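Local atomic coordinates of importin-95 (Chaetomium thermophilum, PDB entry 4XRI), a protein that probably serves as a flexible nuclear import receptor of the importin beta family, carrying protein cargo into the nucleus and binding a small GTPase. Residues E649-A652 / P653-N657; L659-Q662 / E663-S666; I672-V675 / S676-T679; N692-N695 / Y696-N700; P712-L715 / Q716-D720. The protein carries 2 engineered substitutions. All blocks are in the same frame, centred on the assembly; numbering follows the deposited sequence.

Contact 1 (E649-A652 / P653-N657); sequences EAFA and PFLYN
Leu655 N bonds to Phe651 O at 3.1 Å and Tyr656 N to Ala652 O at 2.7 Å, two successive i to i+4 bonds that both span Pro653, where the helix is kinked. The proline's CD packs tightly on Ala652 CB, 3.4 Å away. With CG of Tyr656 beside its own backbone N (chi1 -63°), the phenol ring folds back along the helix and lays one face over Ala652: the carbonyl O lies 3.0 Å above the plane, near the rim, while the methyl CB makes an off-centre CH-pi contact, 4.2 Å from the ring centroid. The phenol OH hydrogen-bonds Asn692 on helix 690-701. With an alanine at Tyr656, Asn692 ND2 is likely to lose its hydroxyl partner and a gap to open over the Ala652 methyl. Phe651 turns one ring face to Leu655 CB, and its CE2 meets Leu655 CD2 at 4.1 Å. Phe654 instead brings its ring edge to Ala650 O, which lies in the ring plane 3.3 Å from CD2. Around helix 648-660, Phe651 and Phe654 rest on Leu613 of helix 605-616, while Leu655 packs on Phe630 of helix 625-640 and on Ala671 and Leu674 of helix 665-682.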
loop_
_atom_site.group_PDB
_atom_site.type_symbol
_atom_site.label_atom_id
_atom_site.label_comp_id
_atom_site.label_asym_id
_atom_site.label_seq_id
_atom_site.Cartn_x
_atom_site.Cartn_y
_atom_site.Cartn_z
ATOM N N GLU A 649 24.556 -29.739 2.714
ATOM C CA GLU A 649 24.761 -30.576 1.535
ATOM C C GLU A 649 23.445 -30.784 0.789
ATOM O O GLU A 649 23.390 -30.698 -0.439
ATOM C CB GLU A 649 25.370 -31.927 1.913
ATOM C CG GLU A 649 25.712 -32.795 0.710
ATOM C CD GLU A 649 26.440 -34.071 1.084
ATOM O OE1 GLU A 649 26.773 -34.241 2.275
ATOM O OE2 GLU A 649 26.676 -34.905 0.184
ATOM N N ALA A 650 22.381 -31.042 1.540
ATOM C CA ALA A 650 21.071 -31.279 0.953
ATOM C C ALA A 650 20.375 -29.977 0.570
ATOM O O ALA A 650 19.691 -29.909 -0.452
ATOM C CB ALA A 650 20.200 -32.074 1.911
ATOM N N PHE A 651 20.556 -28.942 1.384
ATOM C CA PHE A 651 19.799 -27.706 1.205
ATOM C C PHE A 651 20.400 -26.733 0.190
ATOM O O PHE A 651 19.658 -26.059 -0.522
ATOM C CB PHE A 651 19.634 -26.990 2.547
ATOM C CG PHE A 651 18.955 -25.653 2.437
ATOM C CD1 PHE A 651 17.705 -25.545 1.854
ATOM C CD2 PHE A 651 19.561 -24.509 2.927
ATOM C CE1 PHE A 651 17.082 -24.318 1.742
ATOM C CE2 PHE A 651 18.935 -23.279 2.827
ATOM C CZ PHE A 651 17.694 -23.185 2.237
ATOM N N ALA A 652 21.727 -26.662 0.122
ATOM C CA ALA A 652 22.403 -25.677 -0.731
ATOM C C ALA A 652 21.938 -25.680 -2.198
ATOM O O ALA A 652 21.738 -24.609 -2.769
ATOM C CB ALA A 652 23.924 -25.866 -0.668
ATOM N N PRO A 653 21.769 -26.868 -2.819
ATOM C CA PRO A 653 21.275 -26.830 -4.204
ATOM C C PRO A 653 19.895 -26.182 -4.357
ATOM O O PRO A 653 19.648 -25.515 -5.363
ATOM C CB PRO A 653 21.225 -28.312 -4.593
ATOM C CG PRO A 653 22.278 -28.939 -3.762
ATOM C CD PRO A 653 22.200 -28.229 -2.445
ATOM N N PHE A 654 19.012 -26.373 -3.383
ATOM C CA PHE A 654 17.713 -25.707 -3.408
ATOM C C PHE A 654 17.894 -24.200 -3.283
ATOM O O PHE A 654 17.223 -23.423 -3.960
ATOM C CB PHE A 654 16.810 -26.220 -2.285
ATOM C CG PHE A 654 16.299 -27.615 -2.503
ATOM C CD1 PHE A 654 15.124 -27.834 -3.203
ATOM C CD2 PHE A 654 16.984 -28.705 -1.998
ATOM C CE1 PHE A 654 14.646 -29.115 -3.398
ATOM C CE2 PHE A 654 16.511 -29.989 -2.189
ATOM C CZ PHE A 654 15.341 -30.195 -2.894
ATOM N N LEU A 655 18.812 -23.800 -2.412
ATOM C CA LEU A 655 19.119 -22.392 -2.202
ATOM C C LEU A 655 19.715 -21.766 -3.460
ATOM O O LEU A 655 19.321 -20.670 -3.862
ATOM C CB LEU A 655 20.079 -22.228 -1.023
ATOM C CG LEU A 655 20.470 -20.796 -0.655
ATOM C CD1 LEU A 655 19.230 -19.945 -0.458
ATOM C CD2 LEU A 655 21.335 -20.785 0.597
ATOM N N TYR A 656 20.661 -22.473 -4.074
ATOM C CA TYR A 656 21.272 -22.035 -5.325
ATOM C C TYR A 656 20.221 -21.775 -6.401
ATOM O O TYR A 656 20.254 -20.755 -7.086
ATOM C CB TYR A 656 22.270 -23.078 -5.839
ATOM C CG TYR A 656 23.457 -23.322 -4.938
ATOM C CD1 TYR A 656 23.917 -22.338 -4.071
ATOM C CD2 TYR A 656 24.122 -24.541 -4.957
ATOM C CE1 TYR A 656 25.006 -22.562 -3.247
ATOM C CE2 TYR A 656 25.210 -24.776 -4.139
ATOM C CZ TYR A 656 25.647 -23.785 -3.287
ATOM O OH TYR A 656 26.731 -24.017 -2.472
ATOM N N ASN A 657 19.289 -22.711 -6.536
ATOM C CA ASN A 657 18.279 -22.644 -7.583
ATOM C C ASN A 657 17.331 -21.469 -7.388
ATOM O O ASN A 657 16.924 -20.822 -8.351
ATOM C CB ASN A 657 17.488 -23.949 -7.636
ATOM C CG ASN A 657 16.836 -24.174 -8.981
ATOM O OD1 ASN A 657 15.622 -24.031 -9.129
ATOM N ND2 ASN A 657 17.646 -24.519 -9.979
#

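Contact 2 (L659-Q662 / E663-S666); sequences LGNQ and EEPS
Asn661 swings CG away from its backbone N (chi1 -173°), and chi2 of 20° then turns the amide so that its oxygen reaches the backbone of Glu663 while its nitrogen runs alongside Glu664. Asn661 OD1 receives a weak hydrogen bond from Glu663 N, 3.3 Å long and bent to 136° at the hydrogen. The same oxygen touches Glu663 CB at 3.4 Å. On the other branch, Asn661 ND2 meets the methylene CG of Glu664 at 3.4 Å. Those two side chains lie side by side and point the same way, whereas the Asn661 and Glu663 side chains cross at about a right angle. The backbone here forms a type I beta turn from Asn661 to Glu664, closed by a weak bond from Glu664 N to Asn661 O at 3.5 Å. An Asn side chain accepting from the N-H two residues on is the Asx-turn arrangement, so one asparagine supports the turn through both its backbone and its amide oxygens. The turn joins helix 648-660 to helix 665-682, the short link between two antiparallel helices of a HEAT-type stack. Glu664 takes the N-cap position, and Pro665 begins the next helix with its CG 3.6 Å from Gln662 O. Beyond the turn, Gln662 touches Asn700 and Phe710, Pro665 packs on Gln709 and Phe710, and Ser666 OG hydrogen-bonds Glu627 OE2.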
loop_
_atom_site.group_PDB
_atom_site.type_symbol
_atom_site.label_atom_id
_atom_site.label_comp_id
_atom_site.label_asym_id
_atom_site.label_seq_id
_atom_site.Cartn_x
_atom_site.Cartn_y
_atom_site.Cartn_z
ATOM N N LEU A 659 18.202 -18.751 -5.803
ATOM C CA LEU A 659 19.055 -17.594 -6.061
ATOM C C LEU A 659 19.136 -17.254 -7.544
ATOM O O LEU A 659 19.121 -16.084 -7.922
ATOM C CB LEU A 659 20.467 -17.837 -5.517
ATOM C CG LEU A 659 20.715 -17.590 -4.028
ATOM C CD1 LEU A 659 22.102 -18.079 -3.645
ATOM C CD2 LEU A 659 20.553 -16.113 -3.693
ATOM N N GLY A 660 19.232 -18.282 -8.380
ATOM C CA GLY A 660 19.447 -18.085 -9.802
ATOM C C GLY A 660 18.190 -17.798 -10.601
ATOM O O GLY A 660 18.264 -17.479 -11.789
ATOM N N ASN A 661 17.035 -17.905 -9.956
ATOM C CA ASN A 661 15.760 -17.735 -10.648
ATOM C C ASN A 661 15.088 -16.406 -10.314
ATOM O O ASN A 661 14.304 -16.316 -9.369
ATOM C CB ASN A 661 14.820 -18.892 -10.310
ATOM C CG ASN A 661 13.542 -18.860 -11.124
ATOM O OD1 ASN A 661 13.478 -18.231 -12.182
ATOM N ND2 ASN A 661 12.514 -19.542 -10.634
ATOM N N GLN A 662 15.393 -15.381 -11.101
ATOM C CA GLN A 662 14.844 -14.049 -10.878
ATOM C C GLN A 662 13.408 -13.936 -11.379
ATOM O O GLN A 662 12.711 -12.970 -11.068
ATOM C CB GLN A 662 15.715 -12.996 -11.560
ATOM C CG GLN A 662 17.074 -13.513 -11.991
ATOM C CD GLN A 662 18.155 -12.457 -11.909
ATOM O OE1 GLN A 662 19.342 -12.757 -12.054
ATOM N NE2 GLN A 662 17.754 -11.214 -11.670
ATOM N N GLU A 663 12.966 -14.927 -12.148
ATOM C CA GLU A 663 11.608 -14.929 -12.683
ATOM C C GLU A 663 10.587 -15.175 -11.577
ATOM O O GLU A 663 9.386 -14.989 -11.771
ATOM C CB GLU A 663 11.465 -15.978 -13.786
ATOM C CG GLU A 663 12.424 -15.771 -14.948
ATOM C CD GLU A 663 12.341 -14.373 -15.533
ATOM O OE1 GLU A 663 11.215 -13.900 -15.800
ATOM O OE2 GLU A 663 13.403 -13.744 -15.722
ATOM N N GLU A 664 11.080 -15.603 -10.420
ATOM C CA GLU A 664 10.285 -15.652 -9.201
ATOM C C GLU A 664 10.886 -14.680 -8.193
ATOM O O GLU A 664 11.573 -15.096 -7.260
ATOM C CB GLU A 664 10.240 -17.069 -8.629
ATOM C CG GLU A 664 9.625 -18.096 -9.564
ATOM C CD GLU A 664 8.155 -17.838 -9.829
ATOM O OE1 GLU A 664 7.468 -17.318 -8.925
ATOM O OE2 GLU A 664 7.687 -18.152 -10.945
ATOM N N PRO A 665 10.626 -13.375 -8.386
ATOM C CA PRO A 665 11.284 -12.284 -7.655
ATOM C C PRO A 665 11.224 -12.439 -6.140
ATOM O O PRO A 665 12.246 -12.295 -5.469
ATOM C CB PRO A 665 10.503 -11.041 -8.103
ATOM C CG PRO A 665 9.914 -11.417 -9.415
ATOM C CD PRO A 665 9.581 -12.869 -9.294
ATOM N N SER A 666 10.042 -12.744 -5.619
ATOM C CA SER A 666 9.843 -12.848 -4.180
ATOM C C SER A 666 10.704 -13.946 -3.559
ATOM O O SER A 666 11.309 -13.745 -2.506
ATOM C CB SER A 666 8.368 -13.100 -3.868
ATOM O OG SER A 666 8.086 -12.856 -2.500
#

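Contact 3 (I672-V675 / S676-T679); sequences IGLV and SDVT
Val675 O is approached by two donor groups of Thr679. Thr679 N donates to it at 3.0 Å, and Thr679 OG1 stands 2.9 Å from the same oxygen. Ser676 O is also within reach of that hydroxyl, 3.1 Å from OG1, and the single proton may go to either. The rotation of the threonine accounts for this: OG1 sits between the backbone N and the carbonyl carbon (chi1 56°), facing back down the helix, while CG2 falls 3.2 Å from Val675 O. Two residues earlier, Asp677 N binds Gly673 O at 2.9 Å. The aspartate CG is beside its backbone N (chi1 -68°), which carries OD2 to 3.0 Å from that same Gly673 O, two acceptors side by side and not a hydrogen bond; OD2 instead hydrogen-bonds Ser634 OG on helix 625-640. Val678 CG2 leans on Leu674 O at 3.2 Å. In the second shell, Ser676 OG hydrogen-bonds Asp720 OD2 of helix 711-725, so a buried hydroxyl is matched across a helix interface. Leu674 packs against Phe630 and Ser634, while Val675 meets Phe693 and Cys717. The four successive i to i+4 bonds, all with N-H...O angles close to 160°, define a regular alpha helix. Its burial by helices before and after it in the chain is consistent with a helix packed within the HEAT-repeat solenoid of the importin beta family.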
loop_
_atom_site.group_PDB
_atom_site.type_symbol
_atom_site.label_atom_id
_atom_site.label_comp_id
_atom_site.label_asym_id
_atom_site.label_seq_id
_atom_site.Cartn_x
_atom_site.Cartn_y
_atom_site.Cartn_z
ATOM N N ILE A 672 18.270 -14.682 -1.233
ATOM C CA ILE A 672 19.364 -13.778 -0.899
ATOM C C ILE A 672 19.405 -13.531 0.604
ATOM O O ILE A 672 20.472 -13.506 1.211
ATOM C CB ILE A 672 19.230 -12.440 -1.640
ATOM C CG1 ILE A 672 19.249 -12.674 -3.151
ATOM C CG2 ILE A 672 20.344 -11.491 -1.229
ATOM C CD1 ILE A 672 18.840 -11.456 -3.958
ATOM N N GLY A 673 18.227 -13.363 1.195
ATOM C CA GLY A 673 18.101 -13.200 2.631
ATOM C C GLY A 673 18.564 -14.451 3.353
ATOM O O GLY A 673 19.152 -14.379 4.433
ATOM N N LEU A 674 18.301 -15.609 2.755
ATOM C CA LEU A 674 18.722 -16.882 3.332
ATOM C C LEU A 674 20.242 -17.014 3.347
ATOM O O LEU A 674 20.810 -17.593 4.271
ATOM C CB LEU A 674 18.103 -18.055 2.566
ATOM C CG LEU A 674 17.031 -18.862 3.302
ATOM C CD1 LEU A 674 17.595 -19.449 4.590
ATOM C CD2 LEU A 674 15.809 -18.000 3.590
ATOM N N VAL A 675 20.898 -16.482 2.319
ATOM C CA VAL A 675 22.357 -16.514 2.257
ATOM C C VAL A 675 22.940 -15.685 3.393
ATOM O O VAL A 675 23.913 -16.083 4.034
ATOM C CB VAL A 675 22.896 -15.990 0.912
ATOM C CG1 VAL A 675 24.421 -16.027 0.903
ATOM C CG2 VAL A 675 22.340 -16.816 -0.237
ATOM N N SER A 676 22.330 -14.529 3.636
ATOM C CA SER A 676 22.710 -13.685 4.763
ATOM C C SER A 676 22.518 -14.429 6.079
ATOM O O SER A 676 23.394 -14.416 6.942
ATOM C CB SER A 676 21.898 -12.388 4.773
ATOM O OG SER A 676 22.408 -11.466 3.825
ATOM N N ASP A 677 21.365 -15.078 6.217
ATOM C CA ASP A 677 21.056 -15.865 7.406
ATOM C C ASP A 677 22.093 -16.958 7.645
ATOM O O ASP A 677 22.623 -17.089 8.747
ATOM C CB ASP A 677 19.665 -16.493 7.288
ATOM C CG ASP A 677 18.559 -15.465 7.321
ATOM O OD1 ASP A 677 18.717 -14.450 8.030
ATOM O OD2 ASP A 677 17.532 -15.672 6.640
ATOM N N VAL A 678 22.372 -17.734 6.603
ATOM C CA VAL A 678 23.274 -18.874 6.706
ATOM C C VAL A 678 24.711 -18.462 7.039
ATOM O O VAL A 678 25.362 -19.092 7.872
ATOM C CB VAL A 678 23.264 -19.696 5.398
ATOM C CG1 VAL A 678 24.444 -20.655 5.345
ATOM C CG2 VAL A 678 21.951 -20.459 5.266
ATOM N N THR A 679 25.199 -17.404 6.397
ATOM C CA THR A 679 26.567 -16.949 6.622
ATOM C C THR A 679 26.732 -16.337 8.009
ATOM O O THR A 679 27.779 -16.481 8.641
ATOM C CB THR A 679 27.009 -15.921 5.563
ATOM O OG1 THR A 679 26.089 -14.823 5.540
ATOM C CG2 THR A 679 27.056 -16.566 4.189
#

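Contact 4 (N692-N695 / Y696-N700); sequences NFMN and YLLGN
Tyr696 rises from the helix with CB 3.6 Å from Phe693 O and against Leu659 of helix 648-660, and chi1 of -84° sets CG beside its own backbone N, so the ring runs back toward the preceding turn. CG is 3.9 Å from Asn692 O, and CD2 closes to 3.2 Å, the carbonyl oxygen lying near the ring plane, at its edge. CE2 draws off to 4.1 Å; on the other flank CD1 meets Gly660 CA and CE1 meets Tyr656 O. That same Asn692 O accepts Tyr696 N at 3.2 Å, so one carbonyl receives the amide and borders the ring. Were Tyr696 an alanine, Asn692 O would probably lose the ring edge beside it and a gap would open against Gly660. On another side of the helix, Met694 CE touches Leu698 CD1 at 4.2 Å, while Leu698 CG presses on Met694 O at 3.1 Å, the oxygen that also takes Leu698 N. Gly699 N reaches Asn695 O at 2.9 Å from above the carbonyl plane, 37° out of it. Phe693 and Tyr696 face helix 648-660, whereas Met694 and Leu697 face helix 711-725: a helix packed between the two, as in the HEAT-type solenoid of the importin beta family.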
loop_
_atom_site.group_PDB
_atom_site.type_symbol
_atom_site.label_atom_id
_atom_site.label_comp_id
_atom_site.label_asym_id
_atom_site.label_seq_id
_atom_site.Cartn_x
_atom_site.Cartn_y
_atom_site.Cartn_z
ATOM N N ASN A 692 30.092 -20.336 -4.417
ATOM C CA ASN A 692 28.856 -20.595 -5.144
ATOM C C ASN A 692 27.862 -19.459 -4.946
ATOM O O ASN A 692 27.195 -19.035 -5.890
ATOM C CB ASN A 692 28.238 -21.920 -4.702
ATOM C CG ASN A 692 28.947 -23.118 -5.296
ATOM O OD1 ASN A 692 29.397 -23.080 -6.440
ATOM N ND2 ASN A 692 29.047 -24.191 -4.521
ATOM N N PHE A 693 27.777 -18.968 -3.713
ATOM C CA PHE A 693 26.935 -17.822 -3.394
ATOM C C PHE A 693 27.331 -16.614 -4.232
ATOM O O PHE A 693 26.490 -16.009 -4.896
ATOM C CB PHE A 693 27.028 -17.470 -1.907
ATOM C CG PHE A 693 26.376 -18.473 -0.999
ATOM C CD1 PHE A 693 25.387 -19.322 -1.472
ATOM C CD2 PHE A 693 26.751 -18.566 0.330
ATOM C CE1 PHE A 693 24.788 -20.244 -0.636
ATOM C CE2 PHE A 693 26.157 -19.485 1.170
ATOM C CZ PHE A 693 25.175 -20.327 0.687
ATOM N N MET A 694 28.618 -16.275 -4.190
ATOM C CA MET A 694 29.140 -15.120 -4.914
ATOM C C MET A 694 28.846 -15.202 -6.408
ATOM O O MET A 694 28.463 -14.207 -7.026
ATOM C CB MET A 694 30.649 -14.978 -4.688
ATOM C CG MET A 694 31.033 -14.526 -3.284
ATOM S SD MET A 694 30.373 -12.900 -2.861
ATOM C CE MET A 694 31.233 -11.873 -4.049
ATOM N N ASN A 695 29.023 -16.387 -6.984
ATOM C CA ASN A 695 28.750 -16.593 -8.401
ATOM C C ASN A 695 27.298 -16.288 -8.761
ATOM O O ASN A 695 27.026 -15.639 -9.775
ATOM C CB ASN A 695 29.097 -18.024 -8.808
ATOM C CG ASN A 695 30.592 -18.257 -8.898
ATOM O OD1 ASN A 695 31.379 -17.311 -8.948
ATOM N ND2 ASN A 695 30.992 -19.521 -8.922
ATOM N N TYR A 696 26.371 -16.741 -7.923
ATOM C CA TYR A 696 24.954 -16.473 -8.151
ATOM C C TYR A 696 24.610 -15.007 -7.910
ATOM O O TYR A 696 23.855 -14.404 -8.675
ATOM C CB TYR A 696 24.083 -17.364 -7.263
ATOM C CG TYR A 696 23.824 -18.734 -7.845
ATOM C CD1 TYR A 696 22.856 -18.921 -8.824
ATOM C CD2 TYR A 696 24.546 -19.840 -7.419
ATOM C CE1 TYR A 696 22.613 -20.170 -9.360
ATOM C CE2 TYR A 696 24.311 -21.093 -7.952
ATOM C CZ TYR A 696 23.343 -21.252 -8.919
ATOM O OH TYR A 696 23.105 -22.497 -9.454
ATOM N N LEU A 697 25.166 -14.438 -6.845
ATOM C CA LEU A 697 24.926 -13.038 -6.513
ATOM C C LEU A 697 25.461 -12.116 -7.604
ATOM O O LEU A 697 24.759 -11.212 -8.063
ATOM C CB LEU A 697 25.562 -12.686 -5.168
ATOM C CG LEU A 697 24.991 -13.389 -3.933
ATOM C CD1 LEU A 697 25.798 -13.029 -2.698
ATOM C CD2 LEU A 697 23.522 -13.041 -3.733
ATOM N N LEU A 698 26.702 -12.351 -8.019
ATOM C CA LEU A 698 27.315 -11.566 -9.085
ATOM C C LEU A 698 26.577 -11.781 -10.399
ATOM O O LEU A 698 26.454 -10.866 -11.210
ATOM C CB LEU A 698 28.792 -11.929 -9.248
ATOM C CG LEU A 698 29.714 -11.533 -8.094
ATOM C CD1 LEU A 698 31.092 -12.150 -8.273
ATOM C CD2 LEU A 698 29.805 -10.020 -7.981
ATOM N N GLY A 699 26.092 -13.001 -10.603
ATOM C CA GLY A 699 25.319 -13.321 -11.788
ATOM C C GLY A 699 24.024 -12.534 -11.844
ATOM O O GLY A 699 23.596 -12.101 -12.912
ATOM N N ASN A 700 23.402 -12.350 -10.684
ATOM C CA ASN A 700 22.176 -11.568 -10.578
ATOM C C ASN A 700 22.415 -10.110 -10.943
ATOM O O ASN A 700 21.547 -9.450 -11.514
ATOM C CB ASN A 700 21.605 -11.658 -9.160
ATOM C CG ASN A 700 20.226 -11.035 -9.044
ATOM O OD1 ASN A 700 20.070 -9.813 -9.111
ATOM N ND2 ASN A 700 19.217 -11.874 -8.858
#

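Contact 5 (P712-L715 / Q716-D720); sequences PAIL and QCFGD
Ile714 and Phe718 make the aromatic contact. Ile714 CG2 stands over the face of the ring, 4.2 Å from its centroid and 26° off the normal, in a CH-pi arrangement; the two side chains lie side by side and point the same way. Chi1 of -75° places the Phe718 CG beside its backbone N, tilting the ring back over the preceding turn, and Ile714 O also lies over one of its faces, 3.5 Å above the plane and toward the rim. Among apolar contacts, Leu715 CD2 reaches Phe718 CD2 at 3.7 Å, approaching the ring obliquely. The sulfur-bearing residue touches through its methylene: Cys717 CB is 3.2 Å from Ile714 O, while its SG, anti to the backbone N, is directed to the neighbouring helices, where Cys717 meets Leu697. In the backbone, Phe718 N binds Ile714 O at 2.9 Å and Cys717 N binds Ala713 O at 2.9 Å, each donor tilted from the carbonyl plane, and Gly719 N completes the series on Leu715 O at 3.2 Å. The charged element is Asp720, whose OD1 forms a salt bridge with Arg680. The chemistry thus implies a helix buried on several sides in a HEAT-type array: apolar groups meet helices 690-701, 730-743 and 754-780, and the buried carboxylate, its second oxygen also hydrogen-bonded, would be expected to favour its ionised form.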
loop_
_atom_site.group_PDB
_atom_site.type_symbol
_atom_site.label_atom_id
_atom_site.label_comp_id
_atom_site.label_asym_id
_atom_site.label_seq_id
_atom_site.Cartn_x
_atom_site.Cartn_y
_atom_site.Cartn_z
ATOM N N PRO A 712 20.223 -4.032 -3.586
ATOM C CA PRO A 712 20.459 -3.630 -2.190
ATOM C C PRO A 712 20.692 -4.803 -1.238
ATOM O O PRO A 712 21.609 -4.749 -0.419
ATOM C CB PRO A 712 19.168 -2.884 -1.820
ATOM C CG PRO A 712 18.678 -2.335 -3.108
ATOM C CD PRO A 712 19.015 -3.385 -4.129
ATOM N N ALA A 713 19.879 -5.848 -1.352
ATOM C CA ALA A 713 20.020 -7.020 -0.493
ATOM C C ALA A 713 21.269 -7.823 -0.855
ATOM O O ALA A 713 21.891 -8.445 0.006
ATOM C CB ALA A 713 18.786 -7.894 -0.584
ATOM N N ILE A 714 21.631 -7.802 -2.133
ATOM C CA ILE A 714 22.816 -8.514 -2.610
ATOM C C ILE A 714 24.095 -7.894 -2.045
ATOM O O ILE A 714 25.039 -8.601 -1.680
ATOM C CB ILE A 714 22.875 -8.522 -4.153
ATOM C CG1 ILE A 714 21.830 -9.486 -4.716
ATOM C CG2 ILE A 714 24.258 -8.913 -4.650
ATOM C CD1 ILE A 714 21.731 -9.460 -6.225
ATOM N N LEU A 715 24.112 -6.567 -1.959
ATOM C CA LEU A 715 25.261 -5.857 -1.407
ATOM C C LEU A 715 25.383 -6.104 0.089
ATOM O O LEU A 715 26.478 -6.325 0.602
ATOM C CB LEU A 715 25.157 -4.359 -1.688
ATOM C CG LEU A 715 25.049 -3.985 -3.167
ATOM C CD1 LEU A 715 25.108 -2.481 -3.338
ATOM C CD2 LEU A 715 26.134 -4.676 -3.989
ATOM N N GLN A 716 24.246 -6.068 0.782
ATOM C CA GLN A 716 24.200 -6.414 2.199
ATOM C C GLN A 716 24.742 -7.823 2.390
ATOM O O GLN A 716 25.468 -8.108 3.343
ATOM C CB GLN A 716 22.771 -6.314 2.748
ATOM C CG GLN A 716 22.626 -6.821 4.171
ATOM C CD GLN A 716 21.173 -6.919 4.617
ATOM O OE1 GLN A 716 20.319 -6.135 4.196
ATOM N NE2 GLN A 716 20.890 -7.893 5.472
ATOM N N CYS A 717 24.388 -8.696 1.453
ATOM C CA CYS A 717 24.838 -10.077 1.465
ATOM C C CYS A 717 26.356 -10.180 1.315
ATOM O O CYS A 717 26.998 -10.997 1.983
ATOM C CB CYS A 717 24.140 -10.851 0.351
ATOM S SG CYS A 717 24.152 -12.617 0.564
ATOM N N PHE A 718 26.920 -9.351 0.438
ATOM C CA PHE A 718 28.371 -9.265 0.270
ATOM C C PHE A 718 29.052 -8.999 1.606
ATOM O O PHE A 718 30.096 -9.569 1.909
ATOM C CB PHE A 718 28.752 -8.164 -0.729
ATOM C CG PHE A 718 28.490 -8.523 -2.164
ATOM C CD1 PHE A 718 28.347 -9.844 -2.556
ATOM C CD2 PHE A 718 28.398 -7.531 -3.127
ATOM C CE1 PHE A 718 28.110 -10.165 -3.880
ATOM C CE2 PHE A 718 28.163 -7.846 -4.451
ATOM C CZ PHE A 718 28.017 -9.166 -4.828
ATOM N N GLY A 719 28.444 -8.127 2.400
ATOM C CA GLY A 719 28.966 -7.777 3.706
ATOM C C GLY A 719 28.989 -8.961 4.648
ATOM O O GLY A 719 29.968 -9.178 5.356
ATOM N N ASP A 720 27.907 -9.732 4.650
ATOM C CA ASP A 720 27.807 -10.919 5.496
ATOM C C ASP A 720 28.804 -12.002 5.091
ATOM O O ASP A 720 29.399 -12.660 5.949
ATOM C CB ASP A 720 26.387 -11.483 5.455
ATOM C CG ASP A 720 25.369 -10.538 6.061
ATOM O OD1 ASP A 720 25.666 -9.943 7.116
ATOM O OD2 ASP A 720 24.273 -10.389 5.485
#

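In the fold
From the N terminus, contact 1 comes first on helix 648-660, contact 2 turns the chain into helix 665-682, which carries contact 3, and contacts 4 and 5 follow on helices 690-701 and 711-725. All are in series: each closes locally before the next opens, and none nests or crosses. Ties between them come from packing and two probable hydrogen bonds, one between contacts 1 and 4, the other between contacts 3 and 5. Leu659 CD1 meets Val675 CG2 at 3.6 Å, joining contacts 2 and 3, and Leu698 CD2 meets Phe718 CZ at 3.7 Å, joining contacts 4 and 5. The centres of contacts 3 and 5 are about 9 Å apart, those of contacts 1 and 5, which do not touch, about 19 Å.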